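Long-range contacts in putative lipoprotein (Bacteroides ovatus, PDB 3OQQ), which is a putative lipoprotein of unknown function, probably extracellular and rich in beta strands, that binds calcium ions in the crystal: residues S35-G39 and T50-P54; L156-E160 and F323-I327. All coordinates share one frame; numbering follows the deposited sequence.

Interaction 1 of 2, residues S35-G39 and T50-P54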
# COMPACT_ATOMS: atom_id res chain seq x y z
N SER A 35 5.12 5.05 -10.61
CA SER A 35 4.36 4.44 -11.70
C SER A 35 4.93 3.08 -12.14
O SER A 35 4.29 2.42 -12.96
CB SER A 35 4.26 5.41 -12.88
OG SER A 35 5.41 5.38 -13.71
N LEU A 36 6.11 2.65 -11.61
CA LEU A 36 6.67 1.33 -11.93
C LEU A 36 5.73 0.23 -11.44
O LEU A 36 5.28 0.26 -10.29
CB LEU A 36 8.06 1.15 -11.30
CG LEU A 36 8.90 -0.00 -11.83
CD1 LEU A 36 10.31 0.44 -12.02
CD2 LEU A 36 8.88 -1.19 -10.86
N LEU A 37 5.40 -0.69 -12.34
CA LEU A 37 4.52 -1.84 -12.05
C LEU A 37 5.35 -3.10 -11.84
O LEU A 37 5.09 -3.87 -10.92
CB LEU A 37 3.56 -2.04 -13.21
CG LEU A 37 2.62 -0.89 -13.52
CD1 LEU A 37 1.98 -1.10 -14.85
CD2 LEU A 37 1.55 -0.73 -12.42
N VAL A 38 6.36 -3.31 -12.70
CA VAL A 38 7.25 -4.48 -12.64
C VAL A 38 8.64 -4.01 -13.13
O VAL A 38 8.74 -3.29 -14.12
CB VAL A 38 6.67 -5.74 -13.38
CG1 VAL A 38 6.55 -5.53 -14.88
CG2 VAL A 38 7.46 -7.00 -13.06
N GLY A 39 9.66 -4.33 -12.34
CA GLY A 39 11.04 -3.94 -12.60
C GLY A 39 11.95 -5.12 -12.88
O GLY A 39 11.63 -6.25 -12.50
N THR A 50 0.87 -10.70 -15.77
CA THR A 50 -0.33 -10.16 -15.15
C THR A 50 0.15 -9.01 -14.27
O THR A 50 1.15 -9.15 -13.54
CB THR A 50 -1.10 -11.26 -14.41
OG1 THR A 50 -1.58 -12.20 -15.38
CG2 THR A 50 -2.28 -10.71 -13.61
N LEU A 51 -0.51 -7.86 -14.38
CA LEU A 51 -0.12 -6.68 -13.63
C LEU A 51 -1.32 -6.08 -12.90
O LEU A 51 -2.46 -6.20 -13.35
CB LEU A 51 0.53 -5.63 -14.56
CG LEU A 51 1.71 -6.04 -15.47
CD1 LEU A 51 2.05 -4.92 -16.43
CD2 LEU A 51 2.96 -6.37 -14.67
N ASN A 52 -1.06 -5.44 -11.77
CA ASN A 52 -2.09 -4.73 -11.01
C ASN A 52 -1.91 -3.26 -11.42
O ASN A 52 -0.92 -2.62 -11.03
CB ASN A 52 -1.92 -4.99 -9.50
CG ASN A 52 -2.72 -4.09 -8.57
OD1 ASN A 52 -3.32 -3.11 -8.98
ND2 ASN A 52 -2.72 -4.41 -7.28
N VAL A 53 -2.81 -2.76 -12.26
CA VAL A 53 -2.67 -1.42 -12.85
C VAL A 53 -3.80 -0.46 -12.42
O VAL A 53 -4.88 -0.96 -12.09
CB VAL A 53 -2.63 -1.53 -14.42
CG1 VAL A 53 -1.48 -2.40 -14.88
CG2 VAL A 53 -3.95 -2.03 -15.02
N PRO A 54 -3.65 0.89 -12.58
CA PRO A 54 -4.79 1.80 -12.32
C PRO A 54 -6.01 1.42 -13.17
O PRO A 54 -5.84 0.97 -14.30
CB PRO A 54 -4.24 3.18 -12.71
CG PRO A 54 -2.75 3.05 -12.55
CD PRO A 54 -2.45 1.66 -12.99
O HOH W 1 1.99 -4.96 -10.84

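Interaction 2 of 2, residues L156-E160 and F323-I327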
# COMPACT_ATOMS: atom_id res chain seq x y z
N LEU A 156 4.71 -1.42 -1.66
CA LEU A 156 4.98 -2.86 -1.61
C LEU A 156 5.80 -3.27 -2.83
O LEU A 156 5.46 -2.90 -3.95
CB LEU A 156 3.67 -3.67 -1.56
CG LEU A 156 3.03 -3.84 -0.19
CD1 LEU A 156 1.52 -4.04 -0.31
CD2 LEU A 156 3.66 -5.00 0.56
N LYS A 157 6.90 -4.02 -2.60
CA LYS A 157 7.80 -4.57 -3.60
C LYS A 157 8.02 -6.04 -3.27
O LYS A 157 8.42 -6.37 -2.16
CB LYS A 157 9.16 -3.84 -3.66
CG LYS A 157 9.26 -2.71 -4.66
CD LYS A 157 10.61 -1.99 -4.55
CE LYS A 157 10.57 -0.75 -3.68
NZ LYS A 157 9.73 0.35 -4.25
N VAL A 158 7.71 -6.92 -4.22
CA VAL A 158 7.91 -8.36 -4.07
C VAL A 158 8.99 -8.73 -5.09
O VAL A 158 8.77 -8.61 -6.30
CB VAL A 158 6.60 -9.16 -4.23
CG1 VAL A 158 6.89 -10.66 -4.35
CG2 VAL A 158 5.68 -8.91 -3.04
N THR A 159 10.16 -9.12 -4.61
CA THR A 159 11.31 -9.48 -5.43
C THR A 159 11.43 -10.99 -5.51
O THR A 159 11.30 -11.68 -4.48
CB THR A 159 12.56 -8.87 -4.80
OG1 THR A 159 12.34 -7.48 -4.60
CG2 THR A 159 13.84 -9.13 -5.61
N GLU A 160 11.66 -11.52 -6.71
CA GLU A 160 11.87 -12.94 -6.91
C GLU A 160 13.38 -13.18 -6.93
O GLU A 160 14.02 -13.00 -7.97
CB GLU A 160 11.16 -13.42 -8.17
CG GLU A 160 9.65 -13.30 -8.05
CD GLU A 160 8.83 -13.76 -9.24
OE1 GLU A 160 9.40 -14.38 -10.16
OE2 GLU A 160 7.61 -13.54 -9.23
N PHE A 323 3.39 -14.75 -2.07
CA PHE A 323 4.14 -13.49 -2.21
C PHE A 323 3.60 -12.69 -3.39
O PHE A 323 3.42 -11.48 -3.26
CB PHE A 323 5.65 -13.74 -2.39
CG PHE A 323 6.38 -13.96 -1.09
CD1 PHE A 323 6.89 -12.89 -0.37
CD2 PHE A 323 6.57 -15.25 -0.60
CE1 PHE A 323 7.56 -13.10 0.84
CE2 PHE A 323 7.25 -15.46 0.61
CZ PHE A 323 7.72 -14.38 1.33
N ARG A 324 3.33 -13.36 -4.51
CA ARG A 324 2.86 -12.70 -5.75
C ARG A 324 1.48 -12.08 -5.61
O ARG A 324 1.28 -10.93 -6.03
CB ARG A 324 2.86 -13.67 -6.92
CG ARG A 324 4.21 -13.81 -7.60
CD ARG A 324 4.08 -14.76 -8.78
NE ARG A 324 5.38 -15.09 -9.36
CZ ARG A 324 5.60 -16.10 -10.18
NH1 ARG A 324 4.60 -16.90 -10.55
NH2 ARG A 324 6.82 -16.33 -10.66
N GLU A 325 0.53 -12.82 -5.01
CA GLU A 325 -0.86 -12.41 -4.81
C GLU A 325 -0.98 -11.20 -3.89
O GLU A 325 -2.01 -10.53 -3.93
CB GLU A 325 -1.70 -13.58 -4.27
CG GLU A 325 -2.16 -14.52 -5.36
CD GLU A 325 -3.29 -13.96 -6.20
OE1 GLU A 325 -4.46 -14.07 -5.77
OE2 GLU A 325 -3.00 -13.37 -7.26
N LEU A 326 0.05 -10.88 -3.08
CA LEU A 326 -0.03 -9.66 -2.25
C LEU A 326 0.02 -8.41 -3.13
O LEU A 326 -0.54 -7.38 -2.76
CB LEU A 326 1.07 -9.61 -1.16
CG LEU A 326 0.96 -10.69 -0.09
CD1 LEU A 326 2.20 -10.73 0.75
CD2 LEU A 326 -0.27 -10.49 0.78
N ILE A 327 0.71 -8.48 -4.28
CA ILE A 327 0.77 -7.34 -5.21
C ILE A 327 -0.37 -7.45 -6.22
O ILE A 327 -1.02 -6.44 -6.52
CB ILE A 327 2.14 -7.24 -5.93
CG1 ILE A 327 3.28 -6.92 -4.93
CG2 ILE A 327 2.09 -6.26 -7.16
CD1 ILE A 327 3.87 -5.57 -5.03

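Interaction 1 of 2, residues S35-G39 and T50-P54
Leu-37 carries the apolar part of this contact, reaching from a kink in its own chain to three successive residues of the strand 50-54. Its CG lies anti to the carbonyl carbon (chi1 -61°), which swings CG toward 50-54, where the two methyls of the fork part to separate targets. CD1 settles against Val-53, 3.7 Å from its CG1, and also meets Leu-51, 4.1 Å from that residue's CD1. CD2 instead drops onto the backbone, where it lies 3.4 Å from Asn-52 O. Beside it Val-38 adds a smaller patch: its CG1 sits 3.7 Å from Leu-51 CD2, and the two side chains cross at about a right angle. Leu-51 is thus shared, one methyl turned to Leu-37 and the other to Val-38.

The polar part is indirect. A water joins the two backbones, donating to Leu-37 O at 3.3 Å and accepting from Asn-52 N at 3.2 Å, so that a carbonyl and an amide standing too far apart to bond each other are still connected. The side chain of Asn-52 looks elsewhere, its amide hydrogen-bonded to Ile-327.

The kink is a classic beta bulge: Leu-37 and Val-38 both face Val-25 on the strand 23-26, the chain turns a corner there, and Leu-37 has a helix-like psi of -44°. With two consecutive residues set against one, both side chains can point toward 50-54. Strand 36-41 runs antiparallel between 23-26 and 122-131, where Leu-36 O accepts a hydrogen bond from His-124 ND1. Strand 46-54 pairs instead with 96-104, and Leu-51 touches Val-101 there. The two segments therefore pack mainly through side chains, with one water between their backbones, and do not pair as strands.

Interaction 2 of 2, residues L156-E160 and F323-I327
Glu-160 and Arg-324 meet because both chains run out straight: beyond CG the glutamate is extended (chi2 -180°), and the arginine is extended from CG to NE, so two groups whose CB atoms do not aim at the opposite segment still come together at their ends. Arg-324 offers its NE and NH2 edge. The main bond of the salt bridge runs from NE to Glu-160 OE2 at 2.7 Å with an N-H...O angle of 161°. OE2 lies close to the guanidinium plane, yet NE approaches it from above the carboxylate plane, and the two flat groups are tilted against each other. NH2 adds weak bonds to both oxygens, 3.3 Å to Glu-160 OE1 and 3.2 Å to OE2.

This pair edges a helix-on-sheet packing. Helix 314-328 packs on the sheet face along strand 150-161, their local segments running roughly antiparallel at 147° with the axes 8.4 Å apart, and the strand is held between 122-131 and 173-184.

Next to the salt bridge along the strand, Val-158 pushes both methyls at the helix. CG2 rests 3.4 Å from Phe-323 O and 3.6 Å from Ile-327 CG1, bridging one turn, while CG1 touches Phe-323 CB. Ile-327 passes Val-158 in the opposite direction, and its CD1 ends 3.3 Å from Leu-156 O, so the helix meets strand backbone as well as side chains. Phe-323 and Leu-326 also pack on Leu-200, and Leu-326 reaches Leu-176 on strand 173-184.

From the N terminus, interaction 1 comes first, closing a short loop of ten residues between 35-39 and 50-54. Interaction 2 opens only after it has closed, and brings 156-160 together with 323-327 across 162 intervening residues, so the two lie in series and neither nest nor cross. In space they are close, their centres about 11 Å apart. Asn-52 ND2 and Ile-327 O, at 2.8 Å in a probable hydrogen bond, join strand 46-54 to the end region of helix 314-328. Strand 122-131 connects them again, pairing with 36-41 from the first contact and 150-161 from the second. The N-terminal strands are thereby tied to the helix-covered sheet.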